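Local structure of multisubunit Na+/H+ antiporter, A subunit (Anoxybacillus flavithermus, 6Z16) at residues W312-A317 / I461-Y466; T339-I344 / E433-A438; G132-G137 / I177-K182. The protein probably forms a membrane-embedded antiporter module of a multisubunit complex that exchanges sodium ions for protons across the cell membrane. One frame throughout, in Å; residues are numbered along the deposited sequence.

Interaction 1 of 3, residues W312-A317 / I461-Y466; sequences WASFLA and IFTFLY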
loop_
_atom_site.group_PDB
_atom_site.type_symbol
_atom_site.label_atom_id
_atom_site.label_comp_id
_atom_site.label_asym_id
_atom_site.label_seq_id
_atom_site.Cartn_x
_atom_site.Cartn_y
_atom_site.Cartn_z
ATOM N N TRP A 312 49.397 -75.490 -73.786
ATOM C CA TRP A 312 49.695 -75.631 -72.367
ATOM C C TRP A 312 48.796 -76.670 -71.701
ATOM O O TRP A 312 49.280 -77.524 -70.944
ATOM C CB TRP A 312 49.581 -74.263 -71.698
ATOM C CG TRP A 312 49.967 -74.232 -70.263
ATOM C CD1 TRP A 312 49.143 -74.044 -69.205
ATOM C CD2 TRP A 312 51.279 -74.418 -69.723
ATOM N NE1 TRP A 312 49.855 -74.076 -68.035
ATOM C CE2 TRP A 312 51.171 -74.314 -68.326
ATOM C CE3 TRP A 312 52.535 -74.659 -70.287
ATOM C CZ2 TRP A 312 52.269 -74.441 -67.481
ATOM C CZ3 TRP A 312 53.624 -74.786 -69.447
ATOM C CH2 TRP A 312 53.484 -74.679 -68.059
ATOM N N ALA A 313 47.493 -76.657 -72.008
ATOM C CA ALA A 313 46.607 -77.664 -71.438
ATOM C C ALA A 313 46.817 -79.031 -72.074
ATOM O O ALA A 313 46.662 -80.051 -71.390
ATOM C CB ALA A 313 45.154 -77.228 -71.585
ATOM N N SER A 314 47.178 -79.077 -73.366
ATOM C CA SER A 314 47.507 -80.347 -73.999
ATOM C C SER A 314 48.744 -80.972 -73.380
ATOM O O SER A 314 48.824 -82.199 -73.266
ATOM C CB SER A 314 47.715 -80.150 -75.499
ATOM O OG SER A 314 46.517 -79.751 -76.129
ATOM N N PHE A 315 49.709 -80.153 -72.964
ATOM C CA PHE A 315 50.845 -80.690 -72.230
ATOM C C PHE A 315 50.429 -81.172 -70.849
ATOM O O PHE A 315 50.804 -82.270 -70.431
ATOM C CB PHE A 315 51.952 -79.646 -72.116
ATOM C CG PHE A 315 53.184 -80.161 -71.437
ATOM C CD1 PHE A 315 54.055 -80.999 -72.111
ATOM C CD2 PHE A 315 53.466 -79.825 -70.121
ATOM C CE1 PHE A 315 55.188 -81.485 -71.494
ATOM C CE2 PHE A 315 54.594 -80.312 -69.497
ATOM C CZ PHE A 315 55.456 -81.142 -70.187
ATOM N N LEU A 316 49.644 -80.369 -70.126
ATOM C CA LEU A 316 49.365 -80.696 -68.732
ATOM C C LEU A 316 48.358 -81.824 -68.540
ATOM O O LEU A 316 48.305 -82.395 -67.445
ATOM C CB LEU A 316 48.874 -79.458 -67.989
ATOM C CG LEU A 316 49.973 -78.456 -67.673
ATOM C CD1 LEU A 316 49.368 -77.235 -67.053
ATOM C CD2 LEU A 316 50.964 -79.098 -66.720
ATOM N N ALA A 317 47.571 -82.166 -69.562
ATOM C CA ALA A 317 46.506 -83.149 -69.372
ATOM C C ALA A 317 47.000 -84.578 -69.197
ATOM O O ALA A 317 46.197 -85.440 -68.836
ATOM C CB ALA A 317 45.537 -83.101 -70.547
ATOM N N ILE A 461 49.648 -83.848 -81.151
ATOM C CA ILE A 461 50.433 -84.975 -80.646
ATOM C C ILE A 461 50.114 -85.207 -79.185
ATOM O O ILE A 461 49.673 -86.300 -78.791
ATOM C CB ILE A 461 51.938 -84.713 -80.832
ATOM C CG1 ILE A 461 52.293 -84.559 -82.305
ATOM C CG2 ILE A 461 52.747 -85.827 -80.181
ATOM C CD1 ILE A 461 52.082 -85.798 -83.082
ATOM N N PHE A 462 50.187 -84.120 -78.404
ATOM C CA PHE A 462 49.940 -84.166 -76.973
ATOM C C PHE A 462 48.520 -84.625 -76.707
ATOM O O PHE A 462 48.296 -85.485 -75.839
ATOM C CB PHE A 462 50.185 -82.783 -76.378
ATOM C CG PHE A 462 51.607 -82.297 -76.514
ATOM C CD1 PHE A 462 52.667 -83.187 -76.591
ATOM C CD2 PHE A 462 51.873 -80.940 -76.622
ATOM C CE1 PHE A 462 53.964 -82.731 -76.736
ATOM C CE2 PHE A 462 53.168 -80.480 -76.767
ATOM C CZ PHE A 462 54.212 -81.376 -76.827
ATOM N N THR A 463 47.591 -84.171 -77.573
ATOM C CA THR A 463 46.179 -84.513 -77.462
ATOM C C THR A 463 45.993 -86.015 -77.484
ATOM O O THR A 463 45.531 -86.599 -76.483
ATOM C CB THR A 463 45.388 -83.856 -78.590
ATOM O OG1 THR A 463 45.558 -82.436 -78.528
ATOM C CG2 THR A 463 43.924 -84.176 -78.451
ATOM N N PHE A 464 46.572 -86.654 -78.520
ATOM C CA PHE A 464 46.392 -88.082 -78.751
ATOM C C PHE A 464 46.875 -88.872 -77.559
ATOM O O PHE A 464 46.156 -89.765 -77.084
ATOM C CB PHE A 464 47.134 -88.514 -80.014
ATOM C CG PHE A 464 46.943 -89.963 -80.362
ATOM C CD1 PHE A 464 45.785 -90.393 -80.985
ATOM C CD2 PHE A 464 47.919 -90.899 -80.056
ATOM C CE1 PHE A 464 45.609 -91.728 -81.304
ATOM C CE2 PHE A 464 47.747 -92.231 -80.366
ATOM C CZ PHE A 464 46.592 -92.646 -80.991
ATOM N N LEU A 465 47.967 -88.381 -76.941
ATOM C CA LEU A 465 48.637 -89.099 -75.866
ATOM C C LEU A 465 47.692 -89.338 -74.707
ATOM O O LEU A 465 47.372 -90.499 -74.409
ATOM C CB LEU A 465 49.874 -88.336 -75.403
ATOM C CG LEU A 465 50.617 -89.025 -74.263
ATOM C CD1 LEU A 465 51.080 -90.404 -74.682
ATOM C CD2 LEU A 465 51.793 -88.183 -73.819
ATOM N N TYR A 466 47.077 -88.258 -74.187
ATOM C CA TYR A 466 46.278 -88.462 -72.982
ATOM C C TYR A 466 45.016 -89.225 -73.314
ATOM O O TYR A 466 44.646 -90.137 -72.561
ATOM C CB TYR A 466 45.957 -87.150 -72.252
ATOM C CG TYR A 466 45.157 -86.089 -72.984
ATOM C CD1 TYR A 466 45.786 -85.005 -73.566
ATOM C CD2 TYR A 466 43.771 -86.155 -73.068
ATOM C CE1 TYR A 466 45.061 -84.019 -74.195
ATOM C CE2 TYR A 466 43.050 -85.194 -73.734
ATOM C CZ TYR A 466 43.700 -84.130 -74.295
ATOM O OH TYR A 466 42.978 -83.162 -74.945
#

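Interaction 2 of 3, residues T339-I344 / E433-A438; sequences TSLLGI and EMFFTA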
loop_
_atom_site.group_PDB
_atom_site.type_symbol
_atom_site.label_atom_id
_atom_site.label_comp_id
_atom_site.label_asym_id
_atom_site.label_seq_id
_atom_site.Cartn_x
_atom_site.Cartn_y
_atom_site.Cartn_z
ATOM N N THR A 339 38.853 -70.958 -79.762
ATOM C CA THR A 339 39.051 -69.511 -79.786
ATOM C C THR A 339 40.202 -69.087 -80.702
ATOM O O THR A 339 40.130 -68.007 -81.291
ATOM C CB THR A 339 39.222 -68.958 -78.367
ATOM O OG1 THR A 339 39.334 -67.532 -78.420
ATOM C CG2 THR A 339 40.420 -69.510 -77.687
ATOM N N SER A 340 41.227 -69.927 -80.902
ATOM C CA SER A 340 42.248 -69.601 -81.898
ATOM C C SER A 340 41.669 -69.602 -83.310
ATOM O O SER A 340 42.002 -68.731 -84.136
ATOM C CB SER A 340 43.409 -70.583 -81.794
ATOM O OG SER A 340 42.995 -71.881 -82.159
ATOM N N LEU A 341 40.773 -70.553 -83.597
ATOM C CA LEU A 341 40.067 -70.519 -84.876
ATOM C C LEU A 341 39.162 -69.300 -84.999
ATOM O O LEU A 341 39.009 -68.755 -86.098
ATOM C CB LEU A 341 39.265 -71.798 -85.070
ATOM C CG LEU A 341 40.110 -73.024 -85.371
ATOM C CD1 LEU A 341 39.258 -74.268 -85.327
ATOM C CD2 LEU A 341 40.746 -72.862 -86.734
ATOM N N LEU A 342 38.577 -68.846 -83.885
ATOM C CA LEU A 342 37.811 -67.599 -83.908
ATOM C C LEU A 342 38.691 -66.385 -84.204
ATOM O O LEU A 342 38.241 -65.440 -84.861
ATOM C CB LEU A 342 37.077 -67.407 -82.582
ATOM C CG LEU A 342 35.870 -68.294 -82.300
ATOM C CD1 LEU A 342 35.384 -68.084 -80.885
ATOM C CD2 LEU A 342 34.772 -67.975 -83.296
ATOM N N GLY A 343 39.945 -66.404 -83.747
ATOM C CA GLY A 343 40.861 -65.321 -84.082
ATOM C C GLY A 343 41.220 -65.279 -85.559
ATOM O O GLY A 343 41.273 -64.202 -86.167
ATOM N N ILE A 344 41.462 -66.448 -86.161
ATOM C CA ILE A 344 41.726 -66.485 -87.603
ATOM C C ILE A 344 40.478 -66.072 -88.393
ATOM O O ILE A 344 40.553 -65.364 -89.416
ATOM C CB ILE A 344 42.228 -67.880 -88.009
ATOM C CG1 ILE A 344 43.405 -68.296 -87.130
ATOM C CG2 ILE A 344 42.649 -67.896 -89.468
ATOM C CD1 ILE A 344 44.597 -67.382 -87.210
ATOM N N GLU A 433 40.999 -81.734 -89.569
ATOM C CA GLU A 433 41.466 -81.391 -90.909
ATOM C C GLU A 433 41.095 -79.956 -91.264
ATOM O O GLU A 433 41.883 -79.255 -91.908
ATOM C CB GLU A 433 40.948 -82.381 -91.964
ATOM C CG GLU A 433 39.455 -82.383 -92.299
ATOM C CD GLU A 433 39.084 -81.433 -93.419
ATOM O OE1 GLU A 433 39.997 -80.970 -94.136
ATOM O OE2 GLU A 433 37.876 -81.172 -93.596
ATOM N N MET A 434 39.937 -79.474 -90.795
ATOM C CA MET A 434 39.613 -78.072 -91.015
ATOM C C MET A 434 40.463 -77.164 -90.135
ATOM O O MET A 434 40.796 -76.050 -90.553
ATOM C CB MET A 434 38.123 -77.832 -90.783
ATOM C CG MET A 434 37.242 -78.482 -91.828
ATOM S SD MET A 434 35.482 -78.243 -91.559
ATOM C CE MET A 434 35.325 -76.544 -92.085
ATOM N N PHE A 435 40.873 -77.643 -88.955
ATOM C CA PHE A 435 41.789 -76.877 -88.114
ATOM C C PHE A 435 43.156 -76.714 -88.770
ATOM O O PHE A 435 43.690 -75.601 -88.835
ATOM C CB PHE A 435 41.925 -77.543 -86.744
ATOM C CG PHE A 435 42.927 -76.875 -85.846
ATOM C CD1 PHE A 435 42.674 -75.620 -85.315
ATOM C CD2 PHE A 435 44.114 -77.513 -85.514
ATOM C CE1 PHE A 435 43.591 -74.998 -84.489
ATOM C CE2 PHE A 435 45.036 -76.900 -84.682
ATOM C CZ PHE A 435 44.772 -75.639 -84.169
ATOM N N PHE A 436 43.735 -77.812 -89.273
ATOM C CA PHE A 436 45.035 -77.706 -89.933
ATOM C C PHE A 436 44.940 -76.968 -91.263
ATOM O O PHE A 436 45.890 -76.275 -91.646
ATOM C CB PHE A 436 45.672 -79.080 -90.147
ATOM C CG PHE A 436 46.107 -79.760 -88.880
ATOM C CD1 PHE A 436 47.086 -79.195 -88.079
ATOM C CD2 PHE A 436 45.617 -81.008 -88.544
ATOM C CE1 PHE A 436 47.506 -79.826 -86.925
ATOM C CE2 PHE A 436 46.031 -81.648 -87.393
ATOM C CZ PHE A 436 46.978 -81.057 -86.583
ATOM N N THR A 437 43.808 -77.079 -91.968
ATOM C CA THR A 437 43.620 -76.321 -93.200
ATOM C C THR A 437 43.519 -74.827 -92.917
ATOM O O THR A 437 44.069 -74.008 -93.661
ATOM C CB THR A 437 42.370 -76.823 -93.924
ATOM O OG1 THR A 437 42.487 -78.232 -94.151
ATOM C CG2 THR A 437 42.200 -76.133 -95.268
ATOM N N ALA A 438 42.846 -74.457 -91.823
ATOM C CA ALA A 438 42.733 -73.050 -91.461
ATOM C C ALA A 438 44.058 -72.496 -90.956
ATOM O O ALA A 438 44.385 -71.332 -91.211
ATOM C CB ALA A 438 41.647 -72.876 -90.408
#

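Interaction 3 of 3, residues G132-G137 / I177-K182; sequences GKEPLG and IAYWFK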
loop_
_atom_site.group_PDB
_atom_site.type_symbol
_atom_site.label_atom_id
_atom_site.label_comp_id
_atom_site.label_asym_id
_atom_site.label_seq_id
_atom_site.Cartn_x
_atom_site.Cartn_y
_atom_site.Cartn_z
ATOM N N GLY A 132 16.575 -90.391 -50.456
ATOM C CA GLY A 132 16.577 -90.158 -49.030
ATOM C C GLY A 132 17.925 -89.827 -48.436
ATOM O O GLY A 132 18.061 -89.815 -47.208
ATOM N N LYS A 133 18.932 -89.563 -49.266
ATOM C CA LYS A 133 20.262 -89.229 -48.789
ATOM C C LYS A 133 20.774 -87.907 -49.334
ATOM O O LYS A 133 21.837 -87.452 -48.900
ATOM C CB LYS A 133 21.271 -90.335 -49.154
ATOM C CG LYS A 133 21.269 -91.575 -48.254
ATOM C CD LYS A 133 20.153 -92.547 -48.613
ATOM C CE LYS A 133 20.217 -93.813 -47.790
ATOM N NZ LYS A 133 19.058 -94.701 -48.081
ATOM N N GLU A 134 20.053 -87.282 -50.260
ATOM C CA GLU A 134 20.498 -86.087 -50.953
ATOM C C GLU A 134 19.439 -84.998 -50.851
ATOM O O GLU A 134 18.243 -85.284 -50.970
ATOM C CB GLU A 134 20.765 -86.386 -52.436
ATOM C CG GLU A 134 21.899 -87.355 -52.721
ATOM C CD GLU A 134 23.261 -86.762 -52.463
ATOM O OE1 GLU A 134 23.411 -85.532 -52.609
ATOM O OE2 GLU A 134 24.191 -87.528 -52.136
ATOM N N PRO A 135 19.841 -83.752 -50.625
ATOM C CA PRO A 135 18.913 -82.635 -50.853
ATOM C C PRO A 135 18.726 -82.348 -52.335
ATOM O O PRO A 135 19.610 -81.779 -52.981
ATOM C CB PRO A 135 19.588 -81.464 -50.129
ATOM C CG PRO A 135 21.036 -81.836 -50.063
ATOM C CD PRO A 135 21.072 -83.329 -49.939
ATOM N N LEU A 136 17.575 -82.722 -52.884
ATOM C CA LEU A 136 17.384 -82.683 -54.329
ATOM C C LEU A 136 16.743 -81.397 -54.814
ATOM O O LEU A 136 17.014 -80.967 -55.944
ATOM C CB LEU A 136 16.525 -83.865 -54.772
ATOM C CG LEU A 136 17.133 -85.237 -54.526
ATOM C CD1 LEU A 136 16.121 -86.304 -54.862
ATOM C CD2 LEU A 136 18.383 -85.406 -55.350
ATOM N N GLY A 137 15.891 -80.784 -53.991
ATOM C CA GLY A 137 15.239 -79.550 -54.394
ATOM C C GLY A 137 16.222 -78.415 -54.581
ATOM O O GLY A 137 16.082 -77.612 -55.506
ATOM N N ILE A 177 28.795 -75.828 -57.703
ATOM C CA ILE A 177 30.097 -76.436 -57.420
ATOM C C ILE A 177 30.210 -76.847 -55.954
ATOM O O ILE A 177 30.772 -77.902 -55.637
ATOM C CB ILE A 177 31.221 -75.473 -57.853
ATOM C CG1 ILE A 177 31.215 -75.326 -59.367
ATOM C CG2 ILE A 177 32.584 -75.975 -57.445
ATOM C CD1 ILE A 177 32.053 -74.197 -59.868
ATOM N N ALA A 178 29.618 -76.078 -55.045
ATOM C CA ALA A 178 29.699 -76.348 -53.611
ATOM C C ALA A 178 28.479 -77.094 -53.100
ATOM O O ALA A 178 27.981 -76.783 -52.016
ATOM C CB ALA A 178 29.885 -75.055 -52.835
ATOM N N TYR A 179 27.971 -78.052 -53.883
ATOM C CA TYR A 179 26.737 -78.758 -53.543
ATOM C C TYR A 179 26.874 -79.556 -52.255
ATOM O O TYR A 179 25.918 -79.663 -51.482
ATOM C CB TYR A 179 26.327 -79.671 -54.697
ATOM C CG TYR A 179 25.079 -80.478 -54.434
ATOM C CD1 TYR A 179 23.827 -79.889 -54.480
ATOM C CD2 TYR A 179 25.158 -81.832 -54.141
ATOM C CE1 TYR A 179 22.691 -80.624 -54.235
ATOM C CE2 TYR A 179 24.029 -82.572 -53.893
ATOM C CZ TYR A 179 22.799 -81.962 -53.945
ATOM O OH TYR A 179 21.669 -82.698 -53.703
ATOM N N TRP A 180 28.045 -80.122 -52.005
ATOM C CA TRP A 180 28.348 -80.708 -50.704
ATOM C C TRP A 180 29.123 -79.660 -49.920
ATOM O O TRP A 180 30.339 -79.545 -50.043
ATOM C CB TRP A 180 29.144 -81.998 -50.834
ATOM C CG TRP A 180 28.401 -83.139 -51.434
ATOM C CD1 TRP A 180 27.515 -83.958 -50.805
ATOM C CD2 TRP A 180 28.538 -83.644 -52.763
ATOM N NE1 TRP A 180 27.056 -84.915 -51.671
ATOM C CE2 TRP A 180 27.674 -84.747 -52.881
ATOM C CE3 TRP A 180 29.295 -83.260 -53.872
ATOM C CZ2 TRP A 180 27.547 -85.470 -54.058
ATOM C CZ3 TRP A 180 29.168 -83.979 -55.040
ATOM C CH2 TRP A 180 28.299 -85.071 -55.126
ATOM N N PHE A 181 28.413 -78.885 -49.106
ATOM C CA PHE A 181 29.056 -77.807 -48.371
ATOM C C PHE A 181 29.775 -78.287 -47.119
ATOM O O PHE A 181 30.572 -77.531 -46.563
ATOM C CB PHE A 181 28.037 -76.712 -48.026
ATOM C CG PHE A 181 26.852 -77.190 -47.225
ATOM C CD1 PHE A 181 25.700 -77.619 -47.859
ATOM C CD2 PHE A 181 26.878 -77.176 -45.839
ATOM C CE1 PHE A 181 24.615 -78.053 -47.131
ATOM C CE2 PHE A 181 25.799 -77.611 -45.110
ATOM C CZ PHE A 181 24.666 -78.048 -45.756
ATOM N N LYS A 182 29.546 -79.519 -46.681
ATOM C CA LYS A 182 30.217 -80.043 -45.498
ATOM C C LYS A 182 31.615 -80.577 -45.779
ATOM O O LYS A 182 32.203 -81.207 -44.895
ATOM C CB LYS A 182 29.383 -81.150 -44.847
ATOM C CG LYS A 182 28.075 -80.685 -44.240
ATOM C CD LYS A 182 27.473 -81.744 -43.328
ATOM C CE LYS A 182 26.888 -82.897 -44.106
ATOM N NZ LYS A 182 26.189 -83.869 -43.223
#

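Interaction 1 of 3, residues W312-A317 / I461-Y466
Apolar packing between Ala317 and Tyr466 holds one end of this contact. The methyl carbon CB of Ala317 lies over one face of the Tyr466 ring, 3.9 Å from the ring centroid and 22° off its normal, a CH-pi contact; its nearest ring atom is Tyr466 CD1, at 3.6 Å. Tyr466 CG sits between its own backbone N and carbonyl carbon (chi1 61°), which lays the ring along its helix, with Thr463 O over the opposite face. A methyl group suits the place because it can rest on the ring while the backbones stay close.

Van der Waals contact of Phe462 CB with both the backbone and the side chain of Ser314 carries the other end. Phe462 CB meets Ser314 O at 3.4 Å and Ser314 CB at 3.7 Å. The small serine lets the helices approach: the axes of the two short segments come within 8.4 Å and cross at 33°. No hydrogen bond joins the two segments. Ser314 OG and Thr463 OG1 face each other, but each is satisfied within its own helix, by Leu310 O and Ala459 O respectively, as is common for hydroxyls buried in membrane helices.

The contact thus joins helices 296-316 and 451-472, running in roughly the same direction. Helix 323-347 lies alongside both, Ser333 touching Ser314 and Gln334 touching Tyr466, while helix 574-583 packs on Phe315 through Leu580.

Interaction 2 of 3, residues T339-I344 / E433-A438
In the helical antiporter core shared with complex I relatives, Leu341 of transmembrane helix 323-347 meets Phe435 and Ala438 of helix 428-440. The leucine comes at the edge of the aromatic ring: Leu341 CG lies in the ring plane, 3.6 Å from Phe435 CD1, and both leucine methyls sit close to the same ring atom. Phe435 reaches across because its CG is anti to the backbone N (chi1 176°), carrying the ring toward the other helix; the axes of the two short segments stay 11.0 Å apart. Long side chains therefore suit this pairing, whose segments run at 42° to each other.

Leu341 CD2 also touches Ala438 CB, at 3.8 Å, one helical turn further along; the small alanine admits the branched side chain. At the next atom along the same ring edge, Ser340 OG lies 3.9 Å from Phe435 CE1. This is a van der Waals contact; the hydroxyl is hydrogen-bonded to Leu337 O of its own helix, a partner that suits a serine buried among apolar groups.

Helix 360-391 borders both partners, with Ala366 against Leu341 and Ala362 against Ala438. Helix 296-316 covers another flank, where Leu307 touches Ser340 and Leu310 touches Phe435.

Interaction 3 of 3, residues G132-G137 / I177-K182
Tyr179 reaches across to Pro135 and Glu134 and makes the tightly packed part of this contact. Its hydroxyl donates a hydrogen bond to a backbone carbonyl, Tyr179 OH to Pro135 O; the modelled length, 2.4 Å, is too short to be trusted at this resolution. With CG anti to the backbone N (chi1 178°), the tyrosine ring spans much of the 9.1 Å between Tyr179 CA and Pro135 CA. Proline cannot donate from its own nitrogen, yet its carbonyl remains available, and its ring adds an apolar surface: Pro135 CG lies 4.3 Å from Tyr179 CZ. The edge of the tyrosine ring also receives Glu134, whose carboxylate is nearly coplanar with it, 18° apart, with Glu134 OE1 3.3 Å from Tyr179 CE2. Phe139 of helix 136-155 meets the tyrosine edge-to-face.

In the fold this is a join between two loops at the ends of membrane helices: the approach to helix 136-155 and the loop linking helix 159-177 to helix 184-214. A bound phosphatidylethanolamine comes within about 5 Å of the Pro135 side chain, which places this side of the contact beside lipid.

The other side is looser. Trp180 stands with its ring plane 89° from the carboxylate, and Trp180 NE1 lies 3.8 Å from Glu134 OE1, too long for a hydrogen bond; the same indole makes a cation-pi contact with Arg183. Phe181 turns to Trp431 of a neighbouring subunit. Beyond them the chain is exposed: Lys133 and Gly132 are poorly ordered, and Lys182 lies against Gly432 of the neighbouring subunit.

How the interactions relate
Interactions 1 and 2 lie in the buried core and interaction 3 is only partly buried, at helix ends about 34 and 41 Å away, centre to centre. The first two join successive helices: helix 296-316 leads into helix 323-347, and helix 428-440 is followed by helix 451-472, so 339-344/433-438 is nested inside the loop closed by 312-317/461-466. Their centres are 18 Å apart and they do not touch. Both rely on apolar packing, with buried hydroxyls bonded within their own helices, though small residues bring the helices closer in interaction 1. Interaction 3 joins loops through a tyrosine hydroxyl on a backbone carbonyl, its modelled length doubtful, and a carboxylate beside two aromatic rings, with lipid, solvent and another subunit nearby.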